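Long-range contacts in uncharacterized protein (Bacteroides fragilis, PDB 4FR9), which is of unknown function but resembles the beta-lactamase inhibitor protein BLIP and belongs to a PepSY-like family: residues Thr105-Val109 against Leu119-Glu123; Leu61-Leu67 against Asp93-Tyr99. All blocks are in the same frame, centred on the assembly; numbering follows the deposited sequence. Where two conformers were deposited one is given.

Contact 1 of 2, residues Thr105-Val109 against Leu119-Glu123; sequences TEFVV and LYFSE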
ATOM      1  N   THR A 105       9.839   3.276  -1.166  1.00 16.70           N
ATOM      2  CA  THR A 105       8.853   2.733  -2.066  1.00 17.02           C
ATOM      3  C   THR A 105       9.074   1.225  -2.170  1.00 16.80           C
ATOM      4  O   THR A 105      10.209   0.781  -2.387  1.00 18.44           O
ATOM      5  CB  THR A 105       8.963   3.368  -3.441  1.00 19.93           C
ATOM      6  OG1 THR A 105       8.838   4.776  -3.336  1.00 23.83           O
ATOM      7  CG2 THR A 105       7.887   2.887  -4.397  1.00 22.35           C
ATOM      8  N   GLU A 106       8.002   0.454  -2.072  1.00 15.93           N
ATOM      9  CA  GLU A 106       7.976  -1.010  -2.332  0.50 15.66           C
ATOM     10  C   GLU A 106       6.853  -1.244  -3.331  1.00 15.04           C
ATOM     11  O   GLU A 106       5.747  -0.751  -3.123  1.00 18.55           O
ATOM     12  CB  GLU A 106       7.609  -1.842  -1.082  0.50 15.72           C
ATOM     13  CG  GLU A 106       8.678  -1.872   0.036  0.50 14.83           C
ATOM     14  CD  GLU A 106       8.169  -2.312   1.389  0.50 15.75           C
ATOM     15  OE1 GLU A 106       6.954  -2.470   1.575  0.50 16.16           O
ATOM     16  OE2 GLU A 106       9.043  -2.465   2.276  0.50 17.66           O
ATOM     17  N   PHE A 107       7.093  -2.015  -4.368  1.00 14.48           N
ATOM     18  CA  PHE A 107       6.037  -2.490  -5.273  1.00 14.64           C
ATOM     19  C   PHE A 107       5.732  -3.928  -4.890  1.00 14.47           C
ATOM     20  O   PHE A 107       6.644  -4.756  -4.832  1.00 17.18           O
ATOM     21  CB  PHE A 107       6.516  -2.420  -6.709  1.00 15.33           C
ATOM     22  CG  PHE A 107       6.704  -1.036  -7.183  1.00 15.80           C
ATOM     23  CD1 PHE A 107       5.619  -0.330  -7.731  1.00 17.79           C
ATOM     24  CD2 PHE A 107       7.901  -0.392  -7.064  1.00 16.60           C
ATOM     25  CE1 PHE A 107       5.761   0.971  -8.127  1.00 18.74           C
ATOM     26  CE2 PHE A 107       8.043   0.942  -7.474  1.00 19.75           C
ATOM     27  CZ  PHE A 107       6.969   1.602  -8.011  1.00 18.98           C
ATOM     28  N   VAL A 108       4.459  -4.238  -4.650  1.00 14.68           N
ATOM     29  CA  VAL A 108       4.064  -5.534  -4.154  1.00 14.56           C
ATOM     30  C   VAL A 108       3.206  -6.217  -5.196  1.00 14.72           C
ATOM     31  O   VAL A 108       2.129  -5.725  -5.541  1.00 15.85           O
ATOM     32  CB  VAL A 108       3.340  -5.469  -2.808  1.00 16.34           C
ATOM     33  CG1 VAL A 108       3.116  -6.864  -2.294  1.00 18.12           C
ATOM     34  CG2 VAL A 108       4.126  -4.637  -1.788  1.00 18.53           C
ATOM     35  N   VAL A 109       3.693  -7.344  -5.676  1.00 14.60           N
ATOM     36  CA  VAL A 109       2.970  -8.175  -6.628  1.00 15.40           C
ATOM     37  C   VAL A 109       2.518  -9.431  -5.883  1.00 15.83           C
ATOM     38  O   VAL A 109       3.360 -10.163  -5.359  1.00 16.48           O
ATOM     39  CB  VAL A 109       3.838  -8.558  -7.849  1.00 16.59           C
ATOM     40  CG1 VAL A 109       3.020  -9.395  -8.866  1.00 18.27           C
ATOM     41  CG2 VAL A 109       4.394  -7.337  -8.508  1.00 18.13           C
ATOM     42  N   LEU A 119       5.269 -10.498  -3.284  1.00 15.38           N
ATOM     43  CA  LEU A 119       6.623 -10.198  -3.720  1.00 15.19           C
ATOM     44  C   LEU A 119       6.810  -8.704  -3.609  1.00 13.87           C
ATOM     45  O   LEU A 119       6.112  -7.933  -4.239  1.00 15.67           O
ATOM     46  CB  LEU A 119       6.807 -10.624  -5.172  1.00 15.69           C
ATOM     47  CG  LEU A 119       6.498 -12.065  -5.521  1.00 16.31           C
ATOM     48  CD1 LEU A 119       6.584 -12.272  -7.028  1.00 17.48           C
ATOM     49  CD2 LEU A 119       7.434 -13.000  -4.766  1.00 18.80           C
ATOM     50  N   TYR A 120       7.784  -8.298  -2.787  1.00 13.92           N
ATOM     51  CA  TYR A 120       8.087  -6.893  -2.542  1.00 13.78           C
ATOM     52  C   TYR A 120       9.338  -6.533  -3.319  1.00 13.29           C
ATOM     53  O   TYR A 120      10.406  -7.095  -3.063  1.00 14.67           O
ATOM     54  CB  TYR A 120       8.352  -6.592  -1.070  1.00 14.21           C
ATOM     55  CG  TYR A 120       7.179  -6.720  -0.126  1.00 15.68           C
ATOM     56  CD1 TYR A 120       6.575  -7.923   0.108  1.00 16.11           C
ATOM     57  CD2 TYR A 120       6.706  -5.599   0.552  1.00 16.14           C
ATOM     58  CE1 TYR A 120       5.498  -8.039   1.016  1.00 17.31           C
ATOM     59  CE2 TYR A 120       5.641  -5.692   1.448  1.00 18.57           C
ATOM     60  CZ  TYR A 120       5.034  -6.892   1.644  1.00 18.82           C
ATOM     61  OH  TYR A 120       3.973  -6.985   2.541  1.00 22.06           O
ATOM     62  N   PHE A 121       9.216  -5.585  -4.241  1.00 13.79           N
ATOM     63  CA  PHE A 121      10.333  -5.115  -5.063  1.00 13.48           C
ATOM     64  C   PHE A 121      10.687  -3.675  -4.741  1.00 13.39           C
ATOM     65  O   PHE A 121       9.821  -2.832  -4.554  1.00 14.78           O
ATOM     66  CB  PHE A 121       9.977  -5.189  -6.543  1.00 14.29           C
ATOM     67  CG  PHE A 121       9.796  -6.570  -7.076  1.00 14.18           C
ATOM     68  CD1 PHE A 121      10.874  -7.293  -7.542  1.00 14.47           C
ATOM     69  CD2 PHE A 121       8.534  -7.122  -7.159  1.00 15.07           C
ATOM     70  CE1 PHE A 121      10.710  -8.564  -8.051  1.00 15.83           C
ATOM     71  CE2 PHE A 121       8.363  -8.390  -7.694  1.00 16.53           C
ATOM     72  CZ  PHE A 121       9.437  -9.115  -8.134  1.00 16.77           C
ATOM     73  N   SER A 122      11.988  -3.393  -4.767  1.00 14.15           N
ATOM     74  CA  SER A 122      12.466  -2.038  -4.735  1.00 14.44           C
ATOM     75  C   SER A 122      12.190  -1.366  -6.075  1.00 14.88           C
ATOM     76  O   SER A 122      11.946  -2.024  -7.098  1.00 15.66           O
ATOM     77  CB  SER A 122      13.962  -2.001  -4.455  1.00 14.93           C
ATOM     78  OG  SER A 122      14.649  -2.552  -5.561  1.00 17.68           O
ATOM     79  N   GLU A 123      12.314  -0.040  -6.109  1.00 15.82           N
ATOM     80  CA  GLU A 123      12.164   0.770  -7.337  0.50 18.10           C
ATOM     81  C   GLU A 123      13.098   0.321  -8.429  1.00 18.50           C
ATOM     82  O   GLU A 123      12.779   0.389  -9.610  1.00 19.24           O
ATOM     83  CB  GLU A 123      12.497   2.237  -7.039  0.50 21.94           C
ATOM     84  CG  GLU A 123      11.469   2.942  -6.224  0.50 24.29           C
ATOM     85  CD  GLU A 123      11.654   4.446  -6.324  0.50 28.88           C
ATOM     86  OE1 GLU A 123      12.830   4.875  -6.413  0.50 32.94           O
ATOM     87  OE2 GLU A 123      10.634   5.171  -6.362  0.50 37.87           O
TER
HETATM   88  O   HOH W   1      12.641   1.100  -3.505  1.00 20.39           O
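Phe121 N donates to Phe107 O at 2.8 Å, nearly straight at 167°, and Tyr120 CA makes a minor C-H...O contact with the same oxygen. These strands form an antiparallel beta hairpin, with Phe107-Phe121 and Val109-Leu119 as hydrogen-bonded pairs flanking the non-hydrogen-bonded pair Val108-Tyr120.

Both phenylalanines set CG beside their own backbone N (chi1 -68° and -67°). Because the strands run oppositely, the rings part: Phe107 CE2 reaches Glu123 CA, while Phe121 CE2 meets Val109 CG2 at 4.2 Å. Large apolar groups suit this face, since helix 75-83 packs on it through Val77 and Ala80.

On the other face, Val108 CG2 sits over the Tyr120 ring, 3.9 Å from its centroid, in a CH-pi contact. Glu106 OE1 comes to the edge of that ring, in its plane and 3.3 Å from CD2, the carboxylate standing almost perpendicular to it. This buried acid is held by the Tyr99 hydroxyl at OE1 and a salt bridge from OE2 to Arg143.

Where the strands separate, a water takes over from direct pairing, donating to Thr105 O at 2.7 Å and accepting from Glu123 N at 2.9 Å.

Contact 2 of 2, residues Leu61-Leu67 against Asp93-Tyr99; sequences LMTETEL and DVVILEY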
ATOM      1  N   LEU A  61       2.411   7.748   7.955  1.00 15.51           N
ATOM      2  CA  LEU A  61       3.210   6.564   8.092  1.00 15.05           C
ATOM      3  C   LEU A  61       3.267   5.680   6.851  1.00 15.32           C
ATOM      4  O   LEU A  61       4.208   4.899   6.729  1.00 16.06           O
ATOM      5  CB  LEU A  61       2.716   5.716   9.263  1.00 16.87           C
ATOM      6  CG  LEU A  61       2.789   6.414  10.631  1.00 20.05           C
ATOM      7  CD1 LEU A  61       2.266   5.434  11.692  1.00 24.45           C
ATOM      8  CD2 LEU A  61       4.167   6.914  10.981  1.00 23.93           C
HETATM    9  N   MSE A  62       2.272   5.727   5.988  1.00 15.42           N
HETATM   10  CA  MSE A  62       2.259   4.854   4.810  1.00 15.23           C
HETATM   11  C   MSE A  62       1.151   5.263   3.873  1.00 15.27           C
HETATM   12  O   MSE A  62       0.092   5.653   4.307  1.00 16.15           O
HETATM   13  CB  MSE A  62       2.045   3.397   5.231  1.00 16.51           C
HETATM   14  CG  MSE A  62       2.334   2.399   4.072  1.00 17.86           C
HETATM   15 SE   MSE A  62       2.145   0.558   4.666  0.75 15.68          SE
HETATM   16  CE  MSE A  62       0.264   0.498   4.760  1.00 20.67           C
ATOM     17  N   THR A  63       1.385   5.071   2.573  1.00 15.42           N
ATOM     18  CA  THR A  63       0.328   5.094   1.576  1.00 15.71           C
ATOM     19  C   THR A  63       0.387   3.808   0.782  1.00 15.65           C
ATOM     20  O   THR A  63       1.464   3.466   0.266  1.00 16.45           O
ATOM     21  CB  THR A  63       0.465   6.306   0.633  1.00 17.24           C
ATOM     22  OG1 THR A  63       0.402   7.495   1.436  1.00 17.88           O
ATOM     23  CG2 THR A  63      -0.603   6.328  -0.425  1.00 18.38           C
ATOM     24  N   GLU A  64      -0.748   3.149   0.616  1.00 16.26           N
ATOM     25  CA  GLU A  64      -0.899   2.047  -0.313  1.00 16.08           C
ATOM     26  C   GLU A  64      -1.723   2.522  -1.497  1.00 16.85           C
ATOM     27  O   GLU A  64      -2.826   3.040  -1.313  1.00 19.31           O
ATOM     28  CB  GLU A  64      -1.628   0.887   0.370  1.00 17.27           C
ATOM     29  CG  GLU A  64      -1.853  -0.265  -0.567  1.00 17.95           C
ATOM     30  CD  GLU A  64      -2.456  -1.493   0.071  1.00 20.89           C
ATOM     31  OE1 GLU A  64      -2.363  -1.669   1.309  1.00 22.49           O
ATOM     32  OE2 GLU A  64      -2.981  -2.355  -0.685  1.00 25.75           O
ATOM     33  N   THR A  65      -1.173   2.333  -2.705  1.00 16.99           N
ATOM     34  CA  THR A  65      -1.840   2.702  -3.949  1.00 17.73           C
ATOM     35  C   THR A  65      -2.156   1.454  -4.745  1.00 17.75           C
ATOM     36  O   THR A  65      -1.262   0.637  -5.001  1.00 18.76           O
ATOM     37  CB  THR A  65      -0.962   3.628  -4.775  1.00 20.72           C
ATOM     38  OG1 THR A  65      -0.677   4.807  -4.009  1.00 21.68           O
ATOM     39  CG2 THR A  65      -1.641   4.009  -6.082  1.00 23.08           C
ATOM     40  N   GLU A  66      -3.403   1.310  -5.168  1.00 18.53           N
ATOM     41  CA  GLU A  66      -3.785   0.203  -6.002  0.50 19.28           C
ATOM     42  C   GLU A  66      -3.348   0.432  -7.464  1.00 20.26           C
ATOM     43  O   GLU A  66      -3.587   1.491  -8.024  1.00 22.02           O
ATOM     44  CB  GLU A  66      -5.298   0.009  -5.911  0.50 21.29           C
ATOM     45  CG  GLU A  66      -5.818  -1.155  -6.682  0.50 25.90           C
ATOM     46  CD  GLU A  66      -5.276  -2.454  -6.158  0.50 34.21           C
ATOM     47  OE1 GLU A  66      -5.574  -2.812  -4.992  0.50 43.80           O
ATOM     48  OE2 GLU A  66      -4.537  -3.109  -6.907  0.50 31.24           O
ATOM     49  N   LEU A  67      -2.669  -0.560  -8.040  1.00 19.46           N
ATOM     50  CA  LEU A  67      -2.292  -0.539  -9.456  1.00 21.46           C
ATOM     51  C   LEU A  67      -3.156  -1.588 -10.187  1.00 24.09           C
ATOM     52  O   LEU A  67      -3.692  -2.499  -9.601  1.00 28.06           O
ATOM     53  CB  LEU A  67      -0.800  -0.822  -9.616  1.00 21.26           C
ATOM     54  CG  LEU A  67       0.129   0.263  -9.065  1.00 21.49           C
ATOM     55  CD1 LEU A  67       1.602  -0.107  -9.332  1.00 23.00           C
ATOM     56  CD2 LEU A  67      -0.190   1.705  -9.530  1.00 23.91           C
ATOM     57  N   ASP A  93      -2.884  -9.312  -7.442  1.00 20.79           N
ATOM     58  CA  ASP A  93      -2.959  -7.883  -7.206  0.50 21.03           C
ATOM     59  C   ASP A  93      -1.581  -7.272  -7.330  1.00 17.67           C
ATOM     60  O   ASP A  93      -0.559  -7.961  -7.295  1.00 18.42           O
ATOM     61  CB  ASP A  93      -3.558  -7.518  -5.843  0.50 21.88           C
ATOM     62  CG  ASP A  93      -4.136  -6.102  -5.810  0.50 27.30           C
ATOM     63  OD1 ASP A  93      -4.172  -5.422  -6.869  0.50 26.82           O
ATOM     64  OD2 ASP A  93      -4.586  -5.676  -4.722  0.50 35.60           O
ATOM     65  N   VAL A  94      -1.590  -5.966  -7.537  1.00 17.67           N
ATOM     66  CA  VAL A  94      -0.390  -5.156  -7.670  1.00 16.50           C
ATOM     67  C   VAL A  94      -0.624  -3.843  -6.952  1.00 16.33           C
ATOM     68  O   VAL A  94      -1.599  -3.160  -7.263  1.00 18.00           O
ATOM     69  CB  VAL A  94      -0.038  -4.894  -9.144  1.00 17.02           C
ATOM     70  CG1 VAL A  94       1.274  -4.169  -9.224  1.00 18.34           C
ATOM     71  CG2 VAL A  94       0.008  -6.202  -9.958  1.00 19.31           C
ATOM     72  N   VAL A  95       0.244  -3.496  -6.011  1.00 15.95           N
ATOM     73  CA  VAL A  95       0.117  -2.245  -5.262  1.00 16.47           C
ATOM     74  C   VAL A  95       1.476  -1.601  -5.096  1.00 15.83           C
ATOM     75  O   VAL A  95       2.512  -2.257  -5.242  1.00 16.67           O
ATOM     76  CB  VAL A  95      -0.591  -2.416  -3.884  1.00 17.69           C
ATOM     77  CG1 VAL A  95      -1.958  -3.113  -4.034  1.00 19.08           C
ATOM     78  CG2 VAL A  95       0.283  -3.176  -2.912  1.00 17.82           C
ATOM     79  N   ILE A  96       1.463  -0.332  -4.716  1.00 15.94           N
ATOM     80  CA  ILE A  96       2.629   0.406  -4.272  0.50 14.48           C
ATOM     81  C   ILE A  96       2.476   0.734  -2.794  1.00 15.83           C
ATOM     82  O   ILE A  96       1.389   1.155  -2.376  1.00 17.89           O
ATOM     83  CB  ILE A  96       2.815   1.770  -4.939  0.50 15.23           C
ATOM     84  CG1 ILE A  96       2.497   1.687  -6.425  0.50 14.82           C
ATOM     85  CG2 ILE A  96       4.288   2.253  -4.734  0.50 15.56           C
ATOM     86  CD1 ILE A  96       2.669   3.013  -7.156  0.50 18.13           C
ATOM     87  N   LEU A  97       3.528   0.526  -1.996  1.00 14.95           N
ATOM     88  CA  LEU A  97       3.609   0.969  -0.619  1.00 15.01           C
ATOM     89  C   LEU A  97       4.681   2.016  -0.522  1.00 15.25           C
ATOM     90  O   LEU A  97       5.801   1.809  -0.966  1.00 16.15           O
ATOM     91  CB  LEU A  97       3.900  -0.198   0.311  1.00 15.61           C
ATOM     92  CG  LEU A  97       2.884  -1.344   0.290  1.00 15.88           C
ATOM     93  CD1 LEU A  97       3.352  -2.537   1.126  1.00 16.31           C
ATOM     94  CD2 LEU A  97       1.496  -0.888   0.696  1.00 19.40           C
ATOM     95  N   GLU A  98       4.328   3.179   0.038  1.00 15.55           N
ATOM     96  CA  GLU A  98       5.249   4.256   0.244  1.00 15.67           C
ATOM     97  C   GLU A  98       5.313   4.616   1.713  1.00 15.59           C
ATOM     98  O   GLU A  98       4.301   4.567   2.406  1.00 16.62           O
ATOM     99  CB  GLU A  98       4.833   5.471  -0.572  1.00 17.00           C
ATOM    100  CG  GLU A  98       4.960   5.279  -2.067  1.00 18.32           C
ATOM    101  CD  GLU A  98       4.416   6.438  -2.833  1.00 21.75           C
ATOM    102  OE1 GLU A  98       3.185   6.531  -2.945  1.00 25.27           O
ATOM    103  OE2 GLU A  98       5.247   7.260  -3.299  1.00 28.62           O
ATOM    104  N   TYR A  99       6.510   4.964   2.179  1.00 16.18           N
ATOM    105  CA  TYR A  99       6.806   5.172   3.583  1.00 16.89           C
ATOM    106  C   TYR A  99       7.681   6.396   3.773  1.00 17.16           C
ATOM    107  O   TYR A  99       8.402   6.816   2.858  1.00 18.85           O
ATOM    108  CB  TYR A  99       7.604   4.000   4.100  1.00 17.50           C
ATOM    109  CG  TYR A  99       6.991   2.646   3.891  1.00 16.13           C
ATOM    110  CD1 TYR A  99       7.253   1.910   2.743  1.00 16.14           C
ATOM    111  CD2 TYR A  99       6.172   2.069   4.843  1.00 16.95           C
ATOM    112  CE1 TYR A  99       6.728   0.659   2.576  1.00 16.92           C
ATOM    113  CE2 TYR A  99       5.645   0.812   4.669  1.00 17.00           C
ATOM    114  CZ  TYR A  99       5.954   0.081   3.550  1.00 15.68           C
ATOM    115  OH  TYR A  99       5.492  -1.200   3.398  1.00 17.65           O
TER
HETATM  116  O   HOH W   2       1.536   4.382  -2.561  1.00 20.18           O
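Strands Leu61-Leu67 and Asp93-Tyr99 run antiparallel, their axes 4.6 Å apart at closest approach and 157° between their directions. Thr63 and Glu98 exchange two backbone hydrogen bonds, as do Thr65 and Ile96, and Leu67 N adds a fifth to Val94 O. Between these pairs, CA hydrogens of Glu64 and Leu97 point at the carbonyl oxygens of Ile96 and Thr63.

Met62, present as selenomethionine, lies alongside Tyr99 with both side chains pointing the same way. With CG anti to the backbone N (chi1 -167°) and chi2 extended, SE comes 3.5 Å from Tyr99 CE2 in an oblique Met-aromatic contact. The flexible, unbranched methionine side chain, whose sulfur selenium replaces here, suits this place beside a buried ring, which also takes a cation-pi contact from Arg143.

Farther along the same face, Glu64 uses its methylenes as apolar surface. Its CB and CG each lie 3.6 Å from Leu97 CD2, while the extended chain carries OE2 onward to Val95 CG1.

The Thr63, Thr65 and Glu98 face is partly polar: one water lies within hydrogen-bonding distance of Thr63 O, Thr65 OG1 and Glu98 OE1, more acceptors being in reach than it has protons to give, and bridges the strands beside their backbone bonds. Toward Leu67 the face turns apolar. Leu67 CB packs on Val94 CG1 at 4.0 Å, and in one of two conformers of Ile96 its CG1 approaches Leu67 CD1.

The pair, third and fourth of the seven strands of this antiparallel sheet and connected through helix 75-83, is consistent with the BLIP-like character of the protein.

How the contacts relate
Along the chain, contact 2 comes first. Strand 60-67 leads through helix 75-83 to strand 90-98, and their pairing closes a 25-residue connection. Only then does contact 1 open, closing the short hairpin of 105-112 with 118-121, so the two loops follow in series and neither nest nor cross. Strands 90-98 and 105-112 join the contacts: Glu106 O lies 2.8 Å from Leu97 N, a probable hydrogen bond, while Val108 CG2 packs on Leu97 CD1. The four strands, successive in sequence, are also neighbours in the antiparallel sheet; from 90-98 on they form a meander. The helix carried in the loop of contact 2 lies over one face of the hairpin of contact 1.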